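Local coordinates for histidine triad (HIT) protein (Sinorhizobium meliloti, PDB 3NRD), which probably binds nucleotides and cleaves their phosphate linkages, as related histidine triad proteins do, through this C-terminal HIT domain of a longer protein, at residues A[5-10]-A[89-94]; A[22-27]-A[39-44]; A[63-68]-A[80-85]. One frame throughout, in Å; residues are numbered along the deposited sequence.

Contact 1: residues A[5-10]-A[89-94]; sequences FTLDER and VRQLHV. With SO4 (sulfate ion), chain H.
D8 OD1, on a carboxylate that rests against V89, is gripped twice by R10. The backbone N of R10 lies 2.8 Å from D8 OD1, the N-cap bond of helix 9-14, and R10 NE meets D8 OD1 on its syn side. R10 NH2 takes the syn lone pair of D8 OD2 at 2.7 Å; in the conformer described the guanidinium thus pairs side-on with D8, and V89 CG2 lies over one of its faces. Water 1 donates to D8 OD2 and accepts from Q91 N. With an alanine in place of D8, R10 would probably lose its anionic mate, helix 9-14 its cap and the water its acceptor. Q91 has CG anti to the backbone N (chi1 -178°), and its extended chain carries the amide out to the T6 and D8 backbone. Glutamine suits because NE2 donates to T6 O at 2.7 Å, in the carbonyl plane, while OE1 accepts from D8 N. H93 ND1 donates to Q91 O, and H93 NE2 binds sulfate O2. Q91, H93 and H95 occupy the alternating positions of the HIT histidine motif, glutamine at the first. The sulfate, probably from the crystallisation liquor and also bound by H95, marks a likely phosphate site; polar bonds tie segment 89-94 beside it to the N-terminal arm.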
ATOM      1  N   PHE A   5       2.647   5.268  23.465  1.00 29.10           N
ATOM      2  CA  PHE A   5       2.583   4.311  22.358  1.00 28.26           C
ATOM      3  C   PHE A   5       3.856   3.450  22.324  1.00 28.19           C
ATOM      4  O   PHE A   5       4.938   3.990  22.488  1.00 29.18           O
ATOM      5  CB  PHE A   5       2.383   5.031  21.009  1.00 26.36           C
ATOM      6  CG  PHE A   5       2.620   4.157  19.826  1.00 26.00           C
ATOM      7  CD1 PHE A   5       1.626   3.316  19.365  1.00 24.98           C
ATOM      8  CD2 PHE A   5       3.838   4.191  19.160  1.00 25.00           C
ATOM      9  CE1 PHE A   5       1.832   2.505  18.272  1.00 25.07           C
ATOM     10  CE2 PHE A   5       4.066   3.372  18.069  1.00 25.37           C
ATOM     11  CZ  PHE A   5       3.064   2.524  17.620  1.00 25.34           C
ATOM     12  N   THR A   6       3.725   2.137  22.134  1.00 28.06           N
ATOM     13  CA  THR A   6       4.901   1.239  22.029  1.00 28.35           C
ATOM     14  C   THR A   6       5.099   0.734  20.603  1.00 26.74           C
ATOM     15  O   THR A   6       4.223   0.079  20.031  1.00 26.47           O
ATOM     16  CB  THR A   6       4.768   0.031  22.928  1.00 29.32           C
ATOM     17  OG1 THR A   6       4.333   0.472  24.209  1.00 33.15           O
ATOM     18  CG2 THR A   6       6.111  -0.742  23.043  1.00 29.65           C
ATOM     19  N   LEU A   7       6.260   1.038  20.037  1.00 26.18           N
ATOM     20  CA  LEU A   7       6.656   0.506  18.757  1.00 25.16           C
ATOM     21  C   LEU A   7       6.886  -0.989  18.910  1.00 25.00           C
ATOM     22  O   LEU A   7       7.467  -1.428  19.901  1.00 25.55           O
ATOM     23  CB  LEU A   7       7.925   1.217  18.274  1.00 25.25           C
ATOM     24  CG  LEU A   7       8.423   0.887  16.879  1.00 24.37           C
ATOM     25  CD1 LEU A   7       7.442   1.355  15.789  1.00 23.78           C
ATOM     26  CD2 LEU A   7       9.809   1.492  16.700  1.00 22.63           C
ATOM     27  N   ASP A   8       6.411  -1.759  17.929  1.00 24.07           N
ATOM     28  CA  ASP A   8       6.644  -3.188  17.849  1.00 24.25           C
ATOM     29  C   ASP A   8       8.140  -3.484  17.820  1.00 24.03           C
ATOM     30  O   ASP A   8       8.850  -2.848  17.075  1.00 22.65           O
ATOM     31  CB  ASP A   8       5.990  -3.743  16.583  1.00 24.05           C
ATOM     32  CG  ASP A   8       6.158  -5.224  16.447  1.00 25.73           C
ATOM     33  OD1 ASP A   8       7.250  -5.668  16.066  1.00 28.75           O
ATOM     34  OD2 ASP A   8       5.201  -5.980  16.706  1.00 28.86           O
ATOM     35  N   GLU A   9       8.594  -4.455  18.608  1.00 24.94           N
ATOM     36  CA  GLU A   9      10.047  -4.741  18.721  1.00 26.53           C
ATOM     37  C   GLU A   9      10.723  -5.086  17.374  1.00 25.51           C
ATOM     38  O   GLU A   9      11.896  -4.757  17.174  1.00 25.93           O
ATOM     39  CB  GLU A   9      10.351  -5.861  19.730  1.00 27.27           C
ATOM     40  CG  GLU A   9      10.561  -5.380  21.186  1.00 32.66           C
ATOM     41  N   ARG A  10       9.996  -5.727  16.460  1.00 25.05           N
ATOM     42  CA  ARG A  10      10.588  -6.095  15.177  0.65 24.51           C
ATOM     43  C   ARG A  10      10.754  -4.873  14.285  1.00 23.80           C
ATOM     44  O   ARG A  10      11.742  -4.804  13.531  1.00 23.02           O
ATOM     45  CB  ARG A  10       9.802  -7.188  14.483  0.65 24.78           C
ATOM     46  CG  ARG A  10       9.909  -8.536  15.226  0.65 26.99           C
ATOM     47  CD  ARG A  10       8.716  -9.391  14.990  0.65 29.41           C
ATOM     48  NE  ARG A  10       7.502  -8.778  15.544  0.65 29.89           N
ATOM     49  CZ  ARG A  10       6.272  -9.249  15.370  0.65 30.95           C
ATOM     50  NH1 ARG A  10       6.053 -10.368  14.670  0.65 31.35           N
ATOM     51  NH2 ARG A  10       5.250  -8.607  15.911  0.65 31.01           N
ATOM     52  N   VAL A  89       4.422  -8.202  11.017  1.00 28.23           N
ATOM     53  CA  VAL A  89       4.199  -7.334  12.150  1.00 26.93           C
ATOM     54  C   VAL A  89       2.815  -6.755  12.045  1.00 25.78           C
ATOM     55  O   VAL A  89       2.527  -6.014  11.103  1.00 24.13           O
ATOM     56  CB  VAL A  89       5.223  -6.199  12.099  1.00 26.86           C
ATOM     57  CG1 VAL A  89       4.945  -5.119  13.163  1.00 26.31           C
ATOM     58  CG2 VAL A  89       6.590  -6.799  12.216  1.00 27.21           C
ATOM     59  N   ARG A  90       1.958  -7.055  13.012  1.00 26.29           N
ATOM     60  CA  ARG A  90       0.543  -6.624  12.957  1.00 26.31           C
ATOM     61  C   ARG A  90       0.278  -5.168  13.276  1.00 24.87           C
ATOM     62  O   ARG A  90      -0.693  -4.627  12.787  1.00 24.94           O
ATOM     63  CB  ARG A  90      -0.333  -7.470  13.895  1.00 27.67           C
ATOM     64  CG  ARG A  90      -0.607  -8.834  13.350  1.00 31.14           C
ATOM     65  CD  ARG A  90      -1.504  -8.774  12.111  1.00 34.89           C
ATOM     66  NE  ARG A  90      -1.314  -9.968  11.295  1.00 37.19           N
ATOM     67  CZ  ARG A  90      -2.117 -11.028  11.288  1.00 40.58           C
ATOM     68  NH1 ARG A  90      -3.246 -11.085  12.015  1.00 41.78           N
ATOM     69  NH2 ARG A  90      -1.782 -12.047  10.515  1.00 41.74           N
ATOM     70  N   GLN A  91       1.095  -4.562  14.118  1.00 23.50           N
ATOM     71  CA  GLN A  91       1.043  -3.139  14.341  1.00 23.19           C
ATOM     72  C   GLN A  91       1.094  -2.381  12.999  1.00 21.89           C
ATOM     73  O   GLN A  91       1.979  -2.629  12.179  1.00 21.07           O
ATOM     74  CB  GLN A  91       2.219  -2.722  15.208  1.00 23.45           C
ATOM     75  CG  GLN A  91       2.247  -1.253  15.540  1.00 24.11           C
ATOM     76  CD  GLN A  91       3.298  -0.939  16.552  1.00 24.31           C
ATOM     77  OE1 GLN A  91       4.486  -0.918  16.233  1.00 25.68           O
ATOM     78  NE2 GLN A  91       2.884  -0.732  17.781  1.00 23.69           N
ATOM     79  N   LEU A  92       0.108  -1.505  12.795  1.00 21.23           N
ATOM     80  CA  LEU A  92      -0.070  -0.799  11.549  1.00 20.19           C
ATOM     81  C   LEU A  92       1.215  -0.030  11.211  1.00 19.42           C
ATOM     82  O   LEU A  92       1.699   0.731  12.019  1.00 19.14           O
ATOM     83  CB  LEU A  92      -1.264   0.181  11.620  1.00 19.99           C
ATOM     84  CG  LEU A  92      -1.479   1.103  10.375  1.00 18.85           C
ATOM     85  CD1 LEU A  92      -1.598   0.304   9.032  1.00 15.88           C
ATOM     86  CD2 LEU A  92      -2.701   1.989  10.578  1.00 16.94           C
ATOM     87  N   HIS A  93       1.779  -0.286  10.034  1.00 19.08           N
ATOM     88  CA  HIS A  93       2.868   0.520   9.523  1.00 18.65           C
ATOM     89  C   HIS A  93       2.771   0.577   8.012  1.00 18.60           C
ATOM     90  O   HIS A  93       2.373  -0.405   7.369  1.00 19.42           O
ATOM     91  CB  HIS A  93       4.212  -0.000  10.004  1.00 18.74           C
ATOM     92  CG  HIS A  93       4.479  -1.417   9.625  1.00 18.65           C
ATOM     93  ND1 HIS A  93       3.779  -2.485  10.159  1.00 19.81           N
ATOM     94  CD2 HIS A  93       5.389  -1.944   8.776  1.00 18.38           C
ATOM     95  CE1 HIS A  93       4.235  -3.603   9.629  1.00 17.28           C
ATOM     96  NE2 HIS A  93       5.190  -3.297   8.767  1.00 18.25           N
ATOM     97  N   VAL A  94       3.095   1.743   7.454  1.00 17.93           N
ATOM     98  CA  VAL A  94       2.920   1.975   6.030  1.00 17.45           C
ATOM     99  C   VAL A  94       4.295   2.111   5.444  1.00 18.06           C
ATOM    100  O   VAL A  94       5.056   3.011   5.866  1.00 19.60           O
ATOM    101  CB  VAL A  94       2.114   3.221   5.730  1.00 17.26           C
ATOM    102  CG1 VAL A  94       2.031   3.435   4.216  1.00 16.26           C
ATOM    103  CG2 VAL A  94       0.707   3.122   6.347  1.00 15.33           C
TER
HETATM  104  S   SO4 H 207       5.107  -6.108   6.874  1.00 29.25           S
HETATM  105  O1  SO4 H 207       4.276  -5.062   6.279  1.00 28.07           O
HETATM  106  O2  SO4 H 207       6.213  -5.424   7.497  1.00 31.15           O
HETATM  107  O3  SO4 H 207       4.423  -6.839   7.914  1.00 30.52           O
HETATM  108  O4  SO4 H 207       5.609  -7.069   5.952  1.00 29.74           O
HETATM  109  O   HOH W   1       2.720  -5.917  16.004  1.00 27.34           O

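Contact 2: residues A[22-27]-A[39-44]; sequences GLCQMR and LVPQRA. With SO4 (sulfate ion), chain I; SO4 (sulfate ion), chain G.
L23 O, facing Q42, accepts two bonds from that one residue: Q42 N at 2.9 Å and Q42 NE2 at 3.1 Å, arriving from opposite faces of the carbonyl plane. Q42 has CG anti to its carbonyl carbon (chi1 -58°) and an extended chain beyond, which carries the amide back over L23 O. A glutamine suits this position because both atoms of its amide are used, NE2 as donor and OE1 as acceptor: Q42 OE1 accepts from Q25 NE2 at 3.0 Å, the two amide planes standing 79° apart. The side chain of L23 works by packing instead, with CG 3.9 Å from P41 CB and CD1 beside R43 NE, which is salt-bridged to D56. Q25 holds the backbone register: Q25 N donates to V40 O, and V40 N lies 2.8 Å from Q25 O. Around this hydrogen-bonded pair, C24 opposite P41 and M26, a selenomethionine, opposite L39 are non-hydrogen-bonded pairs, and C24 SG meets P41 CD at 3.8 Å. Their side chains turn to the face covered by helix 54-75, those of Q25 and V40 to the other. The pairing is that of an antiparallel beta hairpin, strands 24-29 and 36-41, within the central sheet of the HIT fold.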
ATOM      1  N   GLY A  22       3.234  14.220  12.911  1.00 23.81           N
ATOM      2  CA  GLY A  22       2.232  14.435  13.948  1.00 23.94           C
ATOM      3  C   GLY A  22       1.685  13.145  14.520  1.00 23.24           C
ATOM      4  O   GLY A  22       1.651  12.911  15.728  1.00 24.07           O
ATOM      5  N   LEU A  23       1.191  12.325  13.629  1.00 21.98           N
ATOM      6  CA  LEU A  23       0.631  11.051  13.999  1.00 21.84           C
ATOM      7  C   LEU A  23       1.680   9.935  13.934  1.00 21.46           C
ATOM      8  O   LEU A  23       1.682   9.073  14.816  1.00 20.44           O
ATOM      9  CB  LEU A  23      -0.524  10.716  13.078  1.00 20.83           C
ATOM     10  CG  LEU A  23      -1.186   9.342  13.252  1.00 21.50           C
ATOM     11  CD1 LEU A  23      -1.715   9.161  14.649  1.00 21.66           C
ATOM     12  CD2 LEU A  23      -2.289   9.200  12.183  1.00 18.70           C
ATOM     13  N   CYS A  24       2.506   9.938  12.880  1.00 20.74           N
ATOM     14  CA  CYS A  24       3.375   8.812  12.561  1.00 21.16           C
ATOM     15  C   CYS A  24       4.824   9.028  12.978  1.00 22.11           C
ATOM     16  O   CYS A  24       5.389  10.082  12.700  1.00 22.72           O
ATOM     17  CB  CYS A  24       3.361   8.525  11.082  1.00 20.00           C
ATOM     18  SG  CYS A  24       1.826   7.811  10.502  1.00 23.46           S
ATOM     19  N   GLN A  25       5.410   8.036  13.656  1.00 22.68           N
ATOM     20  CA  GLN A  25       6.853   7.890  13.722  1.00 23.47           C
ATOM     21  C   GLN A  25       7.350   7.469  12.341  1.00 23.42           C
ATOM     22  O   GLN A  25       6.669   6.704  11.655  1.00 22.43           O
ATOM     23  CB  GLN A  25       7.260   6.830  14.723  1.00 24.71           C
ATOM     24  CG  GLN A  25       7.039   7.227  16.175  1.00 26.66           C
ATOM     25  CD  GLN A  25       7.328   6.109  17.160  1.00 28.82           C
ATOM     26  OE1 GLN A  25       8.060   5.183  16.848  1.00 28.01           O
ATOM     27  NE2 GLN A  25       6.717   6.185  18.361  1.00 30.41           N
HETATM   28  N   MSE A  26       8.526   7.970  11.955  1.00 22.83           N
HETATM   29  CA  MSE A  26       9.176   7.619  10.696  1.00 22.54           C
HETATM   30  C   MSE A  26      10.415   6.812  10.990  1.00 22.68           C
HETATM   31  O   MSE A  26      11.232   7.202  11.846  1.00 23.82           O
HETATM   32  CB  MSE A  26       9.632   8.848   9.927  1.00 22.01           C
HETATM   33  CG  MSE A  26       8.555   9.727   9.465  1.00 23.67           C
HETATM   34 SE   MSE A  26       9.242  11.199   8.331  0.75 26.58          SE
HETATM   35  CE  MSE A  26       9.988  10.033   7.030  1.00 26.93           C
ATOM     36  N   ARG A  27      10.571   5.706  10.276  1.00 22.04           N
ATOM     37  CA  ARG A  27      11.785   4.921  10.354  1.00 22.16           C
ATOM     38  C   ARG A  27      12.286   4.605   8.977  1.00 21.42           C
ATOM     39  O   ARG A  27      11.509   4.436   8.083  1.00 20.77           O
ATOM     40  CB  ARG A  27      11.547   3.632  11.096  1.00 22.07           C
ATOM     41  CG  ARG A  27      11.059   3.861  12.490  1.00 25.18           C
ATOM     42  CD  ARG A  27      10.862   2.587  13.250  1.00 26.08           C
ATOM     43  NE  ARG A  27      12.072   2.040  13.851  1.00 27.01           N
ATOM     44  CZ  ARG A  27      12.667   2.495  14.947  1.00 28.33           C
ATOM     45  NH1 ARG A  27      12.240   3.586  15.571  1.00 29.94           N
ATOM     46  NH2 ARG A  27      13.735   1.857  15.413  1.00 29.42           N
ATOM     47  N   LEU A  39       6.089   4.397   8.093  1.00 17.40           N
ATOM     48  CA  LEU A  39       5.338   5.352   8.900  0.50 17.38           C
ATOM     49  C   LEU A  39       4.533   4.535   9.886  1.00 17.29           C
ATOM     50  O   LEU A  39       3.811   3.635   9.479  1.00 17.68           O
ATOM     51  CB  LEU A  39       4.409   6.212   8.058  0.50 16.80           C
ATOM     52  CG  LEU A  39       5.063   7.501   7.566  0.50 17.22           C
ATOM     53  CD1 LEU A  39       6.167   7.187   6.540  0.50 17.32           C
ATOM     54  CD2 LEU A  39       4.011   8.439   6.999  0.50 14.43           C
ATOM     55  N   VAL A  40       4.682   4.815  11.174  1.00 17.50           N
ATOM     56  CA  VAL A  40       3.998   4.021  12.214  1.00 17.12           C
ATOM     57  C   VAL A  40       3.119   4.989  12.978  1.00 17.06           C
ATOM     58  O   VAL A  40       3.656   5.787  13.757  1.00 16.94           O
ATOM     59  CB  VAL A  40       4.971   3.326  13.136  1.00 17.67           C
ATOM     60  CG1 VAL A  40       4.170   2.475  14.217  1.00 15.61           C
ATOM     61  CG2 VAL A  40       5.953   2.486  12.310  1.00 15.55           C
ATOM     62  N   PRO A  41       1.797   4.983  12.698  1.00 17.85           N
ATOM     63  CA  PRO A  41       0.876   5.840  13.452  1.00 18.83           C
ATOM     64  C   PRO A  41       0.918   5.465  14.913  1.00 19.70           C
ATOM     65  O   PRO A  41       0.786   4.287  15.245  1.00 20.70           O
ATOM     66  CB  PRO A  41      -0.498   5.493  12.895  1.00 18.78           C
ATOM     67  CG  PRO A  41      -0.288   4.717  11.691  1.00 19.26           C
ATOM     68  CD  PRO A  41       1.100   4.236  11.632  1.00 17.58           C
ATOM     69  N   GLN A  42       1.019   6.455  15.788  1.00 20.52           N
ATOM     70  CA  GLN A  42       1.236   6.206  17.221  1.00 21.86           C
ATOM     71  C   GLN A  42      -0.089   6.045  17.966  1.00 22.18           C
ATOM     72  O   GLN A  42      -0.392   6.780  18.913  1.00 23.69           O
ATOM     73  CB  GLN A  42       2.048   7.333  17.788  1.00 22.55           C
ATOM     74  CG  GLN A  42       3.374   7.529  17.101  1.00 23.15           C
ATOM     75  CD  GLN A  42       4.067   8.774  17.592  1.00 25.10           C
ATOM     76  OE1 GLN A  42       5.016   8.684  18.351  1.00 24.23           O
ATOM     77  NE2 GLN A  42       3.592   9.940  17.161  1.00 25.29           N
ATOM     78  N   ARG A  43      -0.874   5.069  17.522  1.00 21.75           N
ATOM     79  CA  ARG A  43      -2.110   4.654  18.167  1.00 22.29           C
ATOM     80  C   ARG A  43      -1.973   3.180  18.565  1.00 22.48           C
ATOM     81  O   ARG A  43      -1.530   2.368  17.780  1.00 21.81           O
ATOM     82  CB  ARG A  43      -3.300   4.842  17.225  1.00 21.83           C
ATOM     83  CG  ARG A  43      -3.503   6.223  16.655  1.00 22.14           C
ATOM     84  CD  ARG A  43      -3.781   7.250  17.742  1.00 23.80           C
ATOM     85  NE  ARG A  43      -4.197   8.558  17.227  1.00 24.90           N
ATOM     86  CZ  ARG A  43      -4.132   9.716  17.895  1.00 25.92           C
ATOM     87  NH1 ARG A  43      -3.600   9.789  19.122  1.00 27.05           N
ATOM     88  NH2 ARG A  43      -4.566  10.822  17.308  1.00 24.65           N
ATOM     89  N   ALA A  44      -2.360   2.854  19.790  1.00 24.06           N
ATOM     90  CA  ALA A  44      -2.274   1.497  20.316  1.00 25.33           C
ATOM     91  C   ALA A  44      -3.219   0.523  19.617  1.00 25.84           C
ATOM     92  O   ALA A  44      -4.326   0.890  19.233  1.00 25.11           O
ATOM     93  CB  ALA A  44      -2.560   1.499  21.829  1.00 26.58           C
TER
HETATM   94  S   SO4 I 215       3.793  14.418  17.871  0.50 50.93           S
HETATM   95  O1  SO4 I 215       3.805  15.369  16.784  0.50 50.48           O
HETATM   96  O2  SO4 I 215       4.841  14.857  18.794  0.50 51.25           O
HETATM   97  O3  SO4 I 215       2.487  14.420  18.522  0.50 48.96           O
HETATM   98  O4  SO4 I 215       4.081  13.086  17.363  0.50 49.79           O
HETATM   99  S   SO4 G 205      -4.455   5.264  22.061  1.00 46.97           S
HETATM  100  O1  SO4 G 205      -5.280   5.585  20.918  1.00 49.75           O
HETATM  101  O2  SO4 G 205      -4.327   6.450  22.875  1.00 48.26           O
HETATM  102  O3  SO4 G 205      -5.149   4.232  22.807  1.00 47.97           O
HETATM  103  O4  SO4 G 205      -3.137   4.805  21.633  1.00 45.46           O

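Contact 3: residues A[63-68]-A[80-85]; sequences ETNLVA and INIGAL
In I82, chi1 of -69° sets CG1 anti to the carbonyl carbon, and chi2 of 165° carries CD1 outward to the helix beside T64. T64 answers with its methyl: OG1 lies beside the backbone N (chi1 -66°), close enough to bond to L60 O one turn back, and CG2 is left facing the strand. T64 CG2 therefore sits 4.0 Å from I82 CD1 and equally far from I82 CG2, wedged against both branches. The choice of threonine fits, since the helix itself satisfies its hydroxyl and it turns its methyl to I82.

One turn further on, A68 points its CB the same way, 3.9 Å from I80 CG2 and 4.2 Å from I82 CD1. Its small side chain lets the helix backbone come near the strand: the I80 chain lies against A68 O, with CG1 at 3.6 Å. Branched isoleucines supply the carbon on the strand side, I80 and I82 alternating with N81, whose side chain points away from the helix. The segment axes are 10.1 Å apart, and V96 of the neighbouring strand touches T64, A68 and I80.

N65, at the margin of this packing, donates through ND2 to Q57 of the second subunit. I82, G83 and A84 pair with an antiparallel strand of that subunit. This is helix-on-sheet packing at the dimer edge of the alpha/beta HIT fold, where two subunits share one continuous sheet.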
ATOM      1  N   GLU A  63       0.236  12.561   5.708  1.00 18.71           N
ATOM      2  CA  GLU A  63       1.593  12.255   6.168  1.00 18.93           C
ATOM      3  C   GLU A  63       2.234  11.276   5.192  1.00 18.33           C
ATOM      4  O   GLU A  63       3.364  11.489   4.808  1.00 18.04           O
ATOM      5  CB  GLU A  63       1.626  11.721   7.624  1.00 18.50           C
ATOM      6  CG  GLU A  63       1.526  12.862   8.639  1.00 19.42           C
ATOM      7  CD  GLU A  63       1.545  12.416  10.118  1.00 22.13           C
ATOM      8  OE1 GLU A  63       1.827  11.235  10.411  1.00 21.32           O
ATOM      9  OE2 GLU A  63       1.276  13.259  11.012  1.00 22.04           O
ATOM     10  N   THR A  64       1.502  10.231   4.782  1.00 18.64           N
ATOM     11  CA  THR A  64       2.038   9.248   3.819  1.00 18.34           C
ATOM     12  C   THR A  64       2.428   9.911   2.497  1.00 18.52           C
ATOM     13  O   THR A  64       3.520   9.671   1.986  1.00 18.85           O
ATOM     14  CB  THR A  64       1.069   8.098   3.570  1.00 18.25           C
ATOM     15  OG1 THR A  64       0.904   7.331   4.776  1.00 17.91           O
ATOM     16  CG2 THR A  64       1.596   7.163   2.476  1.00 18.96           C
ATOM     17  N   ASN A  65       1.552  10.792   2.020  1.00 19.05           N
ATOM     18  CA  ASN A  65       1.650  11.400   0.724  1.00 19.71           C
ATOM     19  C   ASN A  65       2.694  12.505   0.721  1.00 20.52           C
ATOM     20  O   ASN A  65       3.421  12.645  -0.271  1.00 19.88           O
ATOM     21  CB  ASN A  65       0.264  11.877   0.243  1.00 20.30           C
ATOM     22  CG  ASN A  65      -0.692  10.690  -0.046  1.00 21.28           C
ATOM     23  OD1 ASN A  65      -0.266   9.539  -0.025  1.00 22.49           O
ATOM     24  ND2 ASN A  65      -1.971  10.972  -0.270  1.00 16.22           N
ATOM     25  N   LEU A  66       2.780  13.259   1.836  1.00 20.21           N
ATOM     26  CA  LEU A  66       3.874  14.208   2.029  1.00 20.69           C
ATOM     27  C   LEU A  66       5.211  13.489   2.018  1.00 19.63           C
ATOM     28  O   LEU A  66       6.128  13.953   1.404  1.00 20.34           O
ATOM     29  CB  LEU A  66       3.702  14.970   3.349  1.00 20.94           C
ATOM     30  CG  LEU A  66       4.642  16.107   3.681  1.00 24.50           C
ATOM     31  CD1 LEU A  66       4.234  17.399   2.982  1.00 28.47           C
ATOM     32  CD2 LEU A  66       4.695  16.293   5.219  1.00 29.09           C
ATOM     33  N   VAL A  67       5.316  12.370   2.718  1.00 18.80           N
ATOM     34  CA  VAL A  67       6.560  11.605   2.743  1.00 18.49           C
ATOM     35  C   VAL A  67       6.871  11.006   1.382  1.00 18.54           C
ATOM     36  O   VAL A  67       8.018  11.018   0.974  1.00 20.38           O
ATOM     37  CB  VAL A  67       6.533  10.509   3.850  1.00 18.04           C
ATOM     38  CG1 VAL A  67       7.648   9.492   3.685  1.00 15.58           C
ATOM     39  CG2 VAL A  67       6.628  11.200   5.212  1.00 17.27           C
ATOM     40  N   ALA A  68       5.861  10.506   0.678  1.00 18.34           N
ATOM     41  CA  ALA A  68       6.057   9.899  -0.649  1.00 17.94           C
ATOM     42  C   ALA A  68       6.622  10.947  -1.629  1.00 19.19           C
ATOM     43  O   ALA A  68       7.585  10.680  -2.324  1.00 18.14           O
ATOM     44  CB  ALA A  68       4.758   9.318  -1.172  1.00 17.49           C
ATOM     45  N   ILE A  80       7.167   5.760  -6.635  1.00 18.90           N
ATOM     46  CA  ILE A  80       6.984   5.379  -5.252  1.00 18.43           C
ATOM     47  C   ILE A  80       6.033   4.179  -5.160  1.00 18.23           C
ATOM     48  O   ILE A  80       5.056   4.108  -5.918  1.00 18.24           O
ATOM     49  CB  ILE A  80       6.412   6.545  -4.412  1.00 18.72           C
ATOM     50  CG1 ILE A  80       7.383   7.746  -4.389  1.00 20.45           C
ATOM     51  CG2 ILE A  80       6.133   6.125  -2.962  1.00 17.03           C
ATOM     52  CD1 ILE A  80       8.717   7.473  -3.670  1.00 20.23           C
ATOM     53  N   ASN A  81       6.334   3.248  -4.243  1.00 17.98           N
ATOM     54  CA  ASN A  81       5.459   2.149  -3.870  1.00 17.97           C
ATOM     55  C   ASN A  81       5.045   2.369  -2.416  1.00 17.49           C
ATOM     56  O   ASN A  81       5.900   2.613  -1.588  1.00 17.83           O
ATOM     57  CB  ASN A  81       6.148   0.790  -3.967  1.00 18.37           C
ATOM     58  CG  ASN A  81       6.532   0.386  -5.389  1.00 18.64           C
ATOM     59  OD1 ASN A  81       7.249  -0.583  -5.554  1.00 18.71           O
ATOM     60  ND2 ASN A  81       6.063   1.113  -6.403  1.00 19.13           N
ATOM     61  N   ILE A  82       3.745   2.306  -2.135  1.00 18.39           N
ATOM     62  CA  ILE A  82       3.191   2.489  -0.803  1.00 18.55           C
ATOM     63  C   ILE A  82       2.503   1.212  -0.422  1.00 18.99           C
ATOM     64  O   ILE A  82       1.760   0.664  -1.242  1.00 19.61           O
ATOM     65  CB  ILE A  82       2.175   3.628  -0.774  1.00 18.92           C
ATOM     66  CG1 ILE A  82       2.901   4.969  -0.984  1.00 18.69           C
ATOM     67  CG2 ILE A  82       1.423   3.618   0.550  1.00 18.32           C
ATOM     68  CD1 ILE A  82       2.003   6.097  -1.335  1.00 17.99           C
ATOM     69  N   GLY A  83       2.673   0.753   0.813  1.00 19.17           N
ATOM     70  CA  GLY A  83       2.130  -0.565   1.202  1.00 18.74           C
ATOM     71  C   GLY A  83       1.797  -0.667   2.662  1.00 18.40           C
ATOM     72  O   GLY A  83       2.550  -0.179   3.488  1.00 18.51           O
ATOM     73  N   ALA A  84       0.639  -1.252   2.974  1.00 18.84           N
ATOM     74  CA  ALA A  84       0.214  -1.549   4.359  1.00 19.20           C
ATOM     75  C   ALA A  84      -0.109  -3.005   4.275  1.00 19.63           C
ATOM     76  O   ALA A  84      -1.123  -3.341   3.679  1.00 21.11           O
ATOM     77  CB  ALA A  84      -1.010  -0.730   4.788  1.00 18.56           C
ATOM     78  N   LEU A  85       0.771  -3.859   4.789  1.00 19.88           N
ATOM     79  CA  LEU A  85       0.656  -5.296   4.657  1.00 20.52           C
ATOM     80  C   LEU A  85       0.366  -5.871   6.038  1.00 20.77           C
ATOM     81  O   LEU A  85      -0.785  -6.109   6.363  1.00 20.13           O
ATOM     82  CB  LEU A  85       1.914  -5.897   3.975  1.00 20.60           C
ATOM     83  CG  LEU A  85       2.384  -5.185   2.677  1.00 21.61           C
ATOM     84  CD1 LEU A  85       3.643  -5.846   2.081  1.00 20.32           C
ATOM     85  CD2 LEU A  85       1.290  -5.145   1.661  1.00 18.65           C
TER

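Contacts 2 and 3 are buried and meet the same sheet, contact 2 within a hairpin of it and contact 3 between helix 54-75 and strand 79-84, at the edge of the sheet within this chain; contact 1 lies at the surface, between loops and the start of helix 9-14. Their chemistry follows place: charge, water and side-chain amides in contact 1, backbone pairing plus a glutamine pair in contact 2, apolar packing in contact 3. They also join directly. The carboxylate of E63, in the helix of contact 3, accepts from L23 N and C24 N of contact 2, and V94 O of contact 1 probably bonds L39 N. Both contacts 2 and 3 fall inside the chain loop that contact 1 closes.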